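Local structure of LS-24 (Lathyrus sativus, 3LP9) at residues N167-S172 / D209-I214; V186-D191 / A195-T200. The protein probably binds hemin as a monomer and spermine as a dimer, and may act in the response to oxidative stress and in polyamine biosynthesis. All coordinates share one frame; numbering follows the deposited sequence.

Overall arrangement
Both contacts lie in the last blade of a four-bladed hemopexin propeller, with their centres about 8 Å apart. The blade's sheet runs in the order 176-179, 185-190, 193-198, 212-213. Contact 2 is the hairpin of its two middle strands, centred about 11 Å from the chain's centre. In contact 1, centred about 17 Å from it, the loop before the blade meets the segment carrying strand 212-213, at the blade's outer edge. Along the chain, 167-172 comes first, then both strands of contact 2, then 209-214. Phe-170 touches Phe-188 and Ala-195, and Lys-190 NZ bonds to Ile-169 O. The hairpin lies toward the propeller axis, near Asp-175 of the central calcium site, with contact 1 outside it.

Contact 1: residues N167-S172 / D209-I214; sequences NTIFES and DGVREI
Ile-169 and Phe-170 meet a single residue of 209-214, Val-211, one at each of its methyl groups. Their loop is braced from its start: Asn-167 N bonds to Glu-171 OE1 at 2.8 Å, from above the carboxylate plane. Thr-168 turns its OG1 back to its own loop. This oxygen bonds to the backbone O of Phe-165 and receives a weak bond from Phe-170 N. In Ile-169, CG1 sits between the backbone N and the carbonyl carbon (chi1 63°). This sets CG1 3.7 Å above the Phe-170 ring plane, offset toward the rim, and carries CD1 to 4.2 Å from Val-211 CG1. Phe-170 is the buried member of the group. Its CE2 meets Val-211 CG2 at 4.2 Å, and the methyl approaches the ring edge, near its plane. Val-211 reaches both because CG1 is anti to its backbone N (chi1 178°), which leaves CG2 beside that N. The touch is light and wholly apolar, with 113 Å² buried in all. The second segment has its own brace, Arg-212 NE to Asp-209 O at 2.8 Å. Here the loop leading from helix 158-161 into the last hemopexin blade packs against the segment carrying that blade's outer strand, 212-213. Phe-170 also lies against strands 185-190 and 193-198, and Glu-213 sits at the N-cap position of helix 214-217.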
loop_
_atom_site.group_PDB
_atom_site.type_symbol
_atom_site.label_atom_id
_atom_site.label_comp_id
_atom_site.label_asym_id
_atom_site.label_seq_id
_atom_site.Cartn_x
_atom_site.Cartn_y
_atom_site.Cartn_z
ATOM N N ASN A 167 29.363 -0.921 20.747
ATOM C CA ASN A 167 29.499 -2.170 21.515
ATOM C C ASN A 167 28.244 -2.567 22.273
ATOM O O ASN A 167 28.330 -3.165 23.332
ATOM C CB ASN A 167 30.718 -2.103 22.471
ATOM C CG ASN A 167 32.020 -1.821 21.728
ATOM O OD1 ASN A 167 32.379 -2.513 20.746
ATOM N ND2 ASN A 167 32.723 -0.758 22.154
ATOM N N THR A 168 27.096 -2.173 21.730
ATOM C CA THR A 168 25.770 -2.481 22.250
ATOM C C THR A 168 24.994 -2.993 21.040
ATOM O O THR A 168 25.443 -2.875 19.909
ATOM C CB THR A 168 25.050 -1.242 22.892
ATOM O OG1 THR A 168 24.606 -0.310 21.887
ATOM C CG2 THR A 168 25.960 -0.506 23.860
ATOM N N ILE A 169 23.847 -3.608 21.294
ATOM C CA ILE A 169 22.945 -4.134 20.294
ATOM C C ILE A 169 22.356 -3.061 19.399
ATOM O O ILE A 169 21.948 -3.295 18.276
ATOM C CB ILE A 169 21.863 -4.935 21.025
ATOM C CG1 ILE A 169 21.042 -4.025 21.948
ATOM C CG2 ILE A 169 22.541 -6.109 21.821
ATOM C CD1 ILE A 169 19.806 -4.620 22.355
ATOM N N PHE A 170 22.325 -1.849 19.899
ATOM C CA PHE A 170 21.765 -0.697 19.145
ATOM C C PHE A 170 22.703 -0.170 18.051
ATOM O O PHE A 170 22.261 0.481 17.105
ATOM C CB PHE A 170 21.271 0.391 20.111
ATOM C CG PHE A 170 20.096 -0.029 20.931
ATOM C CD1 PHE A 170 18.829 -0.134 20.348
ATOM C CD2 PHE A 170 20.259 -0.391 22.277
ATOM C CE1 PHE A 170 17.764 -0.577 21.098
ATOM C CE2 PHE A 170 19.159 -0.813 23.048
ATOM C CZ PHE A 170 17.939 -0.893 22.473
ATOM N N GLU A 171 24.005 -0.479 18.174
ATOM C CA GLU A 171 25.048 -0.104 17.177
ATOM C C GLU A 171 24.676 -0.499 15.730
ATOM O O GLU A 171 25.015 0.214 14.774
ATOM C CB GLU A 171 26.356 -0.715 17.621
ATOM C CG GLU A 171 27.461 -0.725 16.653
ATOM C CD GLU A 171 28.758 -1.259 17.280
ATOM O OE1 GLU A 171 28.713 -2.009 18.296
ATOM O OE2 GLU A 171 29.836 -0.949 16.712
ATOM N N SER A 172 23.946 -1.626 15.606
ATOM C CA SER A 172 23.461 -2.137 14.355
ATOM C C SER A 172 21.977 -1.911 14.041
ATOM O O SER A 172 21.456 -2.539 13.101
ATOM C CB SER A 172 23.716 -3.628 14.316
ATOM O OG SER A 172 22.999 -4.292 15.336
ATOM N N ASP A 209 21.731 3.735 32.762
ATOM C CA ASP A 209 21.709 2.491 33.503
ATOM C C ASP A 209 21.874 1.223 32.683
ATOM O O ASP A 209 21.519 0.123 33.111
ATOM C CB ASP A 209 20.486 2.486 34.418
ATOM C CG ASP A 209 20.498 3.647 35.425
ATOM O OD1 ASP A 209 21.398 3.725 36.300
ATOM O OD2 ASP A 209 19.599 4.489 35.306
ATOM N N GLY A 210 22.424 1.371 31.489
ATOM C CA GLY A 210 22.653 0.245 30.583
ATOM C C GLY A 210 21.407 -0.267 29.899
ATOM O O GLY A 210 20.302 0.298 30.091
ATOM N N VAL A 211 21.579 -1.319 29.090
ATOM C CA VAL A 211 20.507 -1.999 28.366
ATOM C C VAL A 211 19.753 -3.001 29.229
ATOM O O VAL A 211 20.317 -3.980 29.714
ATOM C CB VAL A 211 21.050 -2.691 27.085
ATOM C CG1 VAL A 211 19.980 -3.441 26.353
ATOM C CG2 VAL A 211 21.745 -1.654 26.196
ATOM N N ARG A 212 18.443 -2.799 29.382
ATOM C CA ARG A 212 17.666 -3.704 30.215
ATOM C C ARG A 212 16.509 -4.293 29.482
ATOM O O ARG A 212 16.327 -4.100 28.260
ATOM C CB ARG A 212 17.217 -2.983 31.495
ATOM C CG ARG A 212 18.332 -2.687 32.513
ATOM C CD ARG A 212 18.131 -1.401 33.269
ATOM N NE ARG A 212 19.218 -1.113 34.212
ATOM C CZ ARG A 212 19.367 -1.713 35.387
ATOM N NH1 ARG A 212 18.477 -2.654 35.772
ATOM N NH2 ARG A 212 20.420 -1.424 36.149
ATOM N N GLU A 213 15.713 -5.051 30.221
ATOM C CA GLU A 213 14.538 -5.722 29.685
ATOM C C GLU A 213 13.322 -4.880 29.861
ATOM O O GLU A 213 13.122 -4.301 30.921
ATOM C CB GLU A 213 14.346 -7.070 30.331
ATOM C CG GLU A 213 15.619 -7.774 30.393
ATOM C CD GLU A 213 15.563 -9.172 29.894
ATOM O OE1 GLU A 213 14.577 -9.856 30.241
ATOM O OE2 GLU A 213 16.529 -9.624 29.192
ATOM N N ILE A 214 12.568 -4.786 28.747
ATOM C CA ILE A 214 11.339 -4.010 28.609
ATOM C C ILE A 214 10.332 -4.236 29.790
ATOM O O ILE A 214 9.896 -3.265 30.439
ATOM C CB ILE A 214 10.654 -4.307 27.209
ATOM C CG1 ILE A 214 11.484 -3.731 26.040
ATOM C CG2 ILE A 214 9.262 -3.734 27.186
ATOM C CD1 ILE A 214 11.052 -4.204 24.714
#

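Contact 2: residues V186-D191 / A195-T200; sequences VYFFKD and ARVKVT
Val-186 and Val-197 form one hydrogen-bonded pair of this antiparallel hairpin, and Phe-188 and Ala-195 form the next. Two N-H...O bonds join each pair, four in all. Val-197 N gives Val-186 O a bond of 2.7 Å, and Ala-195 N reaches Phe-188 O at 2.9 Å. The side chains of these four residues share one face, and all are buried. Phe-188 lies across Val-197, with its CD2 3.8 Å from Val-197 CG2. Val-186 CG2 meets Val-199 CG1 at 4.0 Å, just past the strand.

The other face carries the non-hydrogen-bonded pair, Tyr-187 and Arg-196, which run side by side and point the same way. Their inner parts are also tight. Arg-196 CG is anti to its backbone N (chi1 -179°) and comes 3.6 Å from Tyr-187 CE1, so the ring and the aliphatic stem lie alongside each other. The ring and guanidinium planes are 21° apart. The polar ends do not bond to each other, with Tyr-187 OH 3.9 Å from Arg-196 NE. That OH bonds to Tyr-217 OH, and NE forms a salt bridge with Glu-185. The open side lies at partly exposed Arg-196. An alanine in place of Tyr-187 would probably leave the Arg-196 stem without its ring neighbour and Tyr-217 OH without this partner. The hairpin occupies the middle of its propeller blade, between strands 176-179 and 212-213, with helix 214-217 touching Phe-189 and Arg-196.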
loop_
_atom_site.group_PDB
_atom_site.type_symbol
_atom_site.label_atom_id
_atom_site.label_comp_id
_atom_site.label_asym_id
_atom_site.label_seq_id
_atom_site.Cartn_x
_atom_site.Cartn_y
_atom_site.Cartn_z
ATOM N N VAL A 186 15.167 9.608 25.302
ATOM C CA VAL A 186 14.683 8.841 24.155
ATOM C C VAL A 186 14.733 7.392 24.532
ATOM O O VAL A 186 15.602 6.992 25.288
ATOM C CB VAL A 186 15.508 9.127 22.829
ATOM C CG1 VAL A 186 14.835 8.464 21.656
ATOM C CG2 VAL A 186 15.627 10.618 22.600
ATOM N N TYR A 187 13.746 6.641 24.055
ATOM C CA TYR A 187 13.659 5.232 24.280
ATOM C C TYR A 187 13.895 4.534 22.970
ATOM O O TYR A 187 13.325 4.898 21.954
ATOM C CB TYR A 187 12.282 4.822 24.860
ATOM C CG TYR A 187 12.023 5.218 26.271
ATOM C CD1 TYR A 187 12.658 4.574 27.315
ATOM C CD2 TYR A 187 11.135 6.268 26.576
ATOM C CE1 TYR A 187 12.439 4.957 28.642
ATOM C CE2 TYR A 187 10.886 6.651 27.872
ATOM C CZ TYR A 187 11.553 6.010 28.901
ATOM O OH TYR A 187 11.342 6.410 30.171
ATOM N N PHE A 188 14.736 3.509 23.001
ATOM C CA PHE A 188 15.076 2.651 21.828
ATOM C C PHE A 188 14.729 1.257 22.229
ATOM O O PHE A 188 15.058 0.821 23.341
ATOM C CB PHE A 188 16.602 2.731 21.458
ATOM C CG PHE A 188 17.027 4.080 20.941
ATOM C CD1 PHE A 188 16.981 4.366 19.557
ATOM C CD2 PHE A 188 17.426 5.090 21.823
ATOM C CE1 PHE A 188 17.313 5.639 19.097
ATOM C CE2 PHE A 188 17.776 6.336 21.351
ATOM C CZ PHE A 188 17.722 6.598 19.969
ATOM N N PHE A 189 14.055 0.538 21.335
ATOM C CA PHE A 189 13.702 -0.862 21.618
ATOM C C PHE A 189 14.364 -1.763 20.580
ATOM O O PHE A 189 14.616 -1.363 19.422
ATOM C CB PHE A 189 12.177 -1.084 21.566
ATOM C CG PHE A 189 11.372 -0.174 22.481
ATOM C CD1 PHE A 189 11.463 -0.271 23.881
ATOM C CD2 PHE A 189 10.510 0.786 21.939
ATOM C CE1 PHE A 189 10.716 0.567 24.711
ATOM C CE2 PHE A 189 9.743 1.640 22.760
ATOM C CZ PHE A 189 9.849 1.511 24.171
ATOM N N LYS A 190 14.606 -2.987 21.009
ATOM C CA LYS A 190 15.219 -3.994 20.181
ATOM C C LYS A 190 14.991 -5.295 20.897
ATOM O O LYS A 190 15.456 -5.491 22.059
ATOM C CB LYS A 190 16.713 -3.736 20.012
ATOM C CG LYS A 190 17.371 -4.759 19.167
ATOM C CD LYS A 190 18.012 -4.064 18.034
ATOM C CE LYS A 190 18.796 -5.016 17.214
ATOM N NZ LYS A 190 19.706 -4.260 16.332
ATOM N N ASP A 191 14.234 -6.161 20.249
ATOM C CA ASP A 191 13.821 -7.452 20.859
ATOM C C ASP A 191 13.177 -7.186 22.218
ATOM O O ASP A 191 12.256 -6.385 22.303
ATOM C CB ASP A 191 14.998 -8.453 20.971
ATOM C CG ASP A 191 15.862 -8.457 19.714
ATOM O OD1 ASP A 191 15.262 -8.480 18.604
ATOM O OD2 ASP A 191 17.120 -8.379 19.824
ATOM N N ALA A 195 16.737 0.757 25.689
ATOM C CA ALA A 195 17.797 1.618 26.157
ATOM C C ALA A 195 17.086 2.987 26.373
ATOM O O ALA A 195 16.328 3.480 25.533
ATOM C CB ALA A 195 18.873 1.684 25.130
ATOM N N ARG A 196 17.229 3.521 27.572
ATOM C CA ARG A 196 16.726 4.849 27.888
ATOM C C ARG A 196 17.927 5.764 27.721
ATOM O O ARG A 196 18.859 5.702 28.479
ATOM C CB ARG A 196 16.198 4.905 29.311
ATOM C CG ARG A 196 15.670 6.253 29.605
ATOM C CD ARG A 196 15.936 6.558 31.008
ATOM N NE ARG A 196 14.850 7.238 31.733
ATOM C CZ ARG A 196 14.589 6.964 33.004
ATOM N NH1 ARG A 196 15.283 6.003 33.604
ATOM N NH2 ARG A 196 13.627 7.609 33.650
ATOM N N VAL A 197 17.900 6.595 26.682
ATOM C CA VAL A 197 19.076 7.453 26.369
ATOM C C VAL A 197 18.819 8.923 26.666
ATOM O O VAL A 197 17.696 9.397 26.541
ATOM C CB VAL A 197 19.480 7.256 24.864
ATOM C CG1 VAL A 197 20.628 8.066 24.504
ATOM C CG2 VAL A 197 19.825 5.795 24.625
ATOM N N LYS A 198 19.872 9.657 27.014
ATOM C CA LYS A 198 19.827 11.126 27.177
ATOM C C LYS A 198 20.637 11.705 26.034
ATOM O O LYS A 198 21.844 11.433 25.919
ATOM C CB LYS A 198 20.434 11.541 28.529
ATOM C CG LYS A 198 21.035 13.007 28.620
ATOM C CD LYS A 198 19.942 14.023 28.748
ATOM C CE LYS A 198 19.812 14.383 30.192
ATOM N NZ LYS A 198 19.143 15.741 30.202
ATOM N N VAL A 199 19.976 12.472 25.163
ATOM C CA VAL A 199 20.634 13.060 24.016
ATOM C C VAL A 199 20.742 14.575 24.191
ATOM O O VAL A 199 20.303 15.168 25.190
ATOM C CB VAL A 199 20.000 12.674 22.668
ATOM C CG1 VAL A 199 19.629 11.186 22.624
ATOM C CG2 VAL A 199 18.744 13.488 22.413
ATOM N N THR A 200 21.349 15.214 23.210
ATOM C CA THR A 200 21.747 16.634 23.311
ATOM C C THR A 200 22.153 16.882 21.818
ATOM O O THR A 200 22.911 16.034 21.246
ATOM C CB THR A 200 22.854 16.691 24.429
ATOM O OG1 THR A 200 22.728 17.880 25.249
ATOM C CG2 THR A 200 24.304 16.470 23.878
#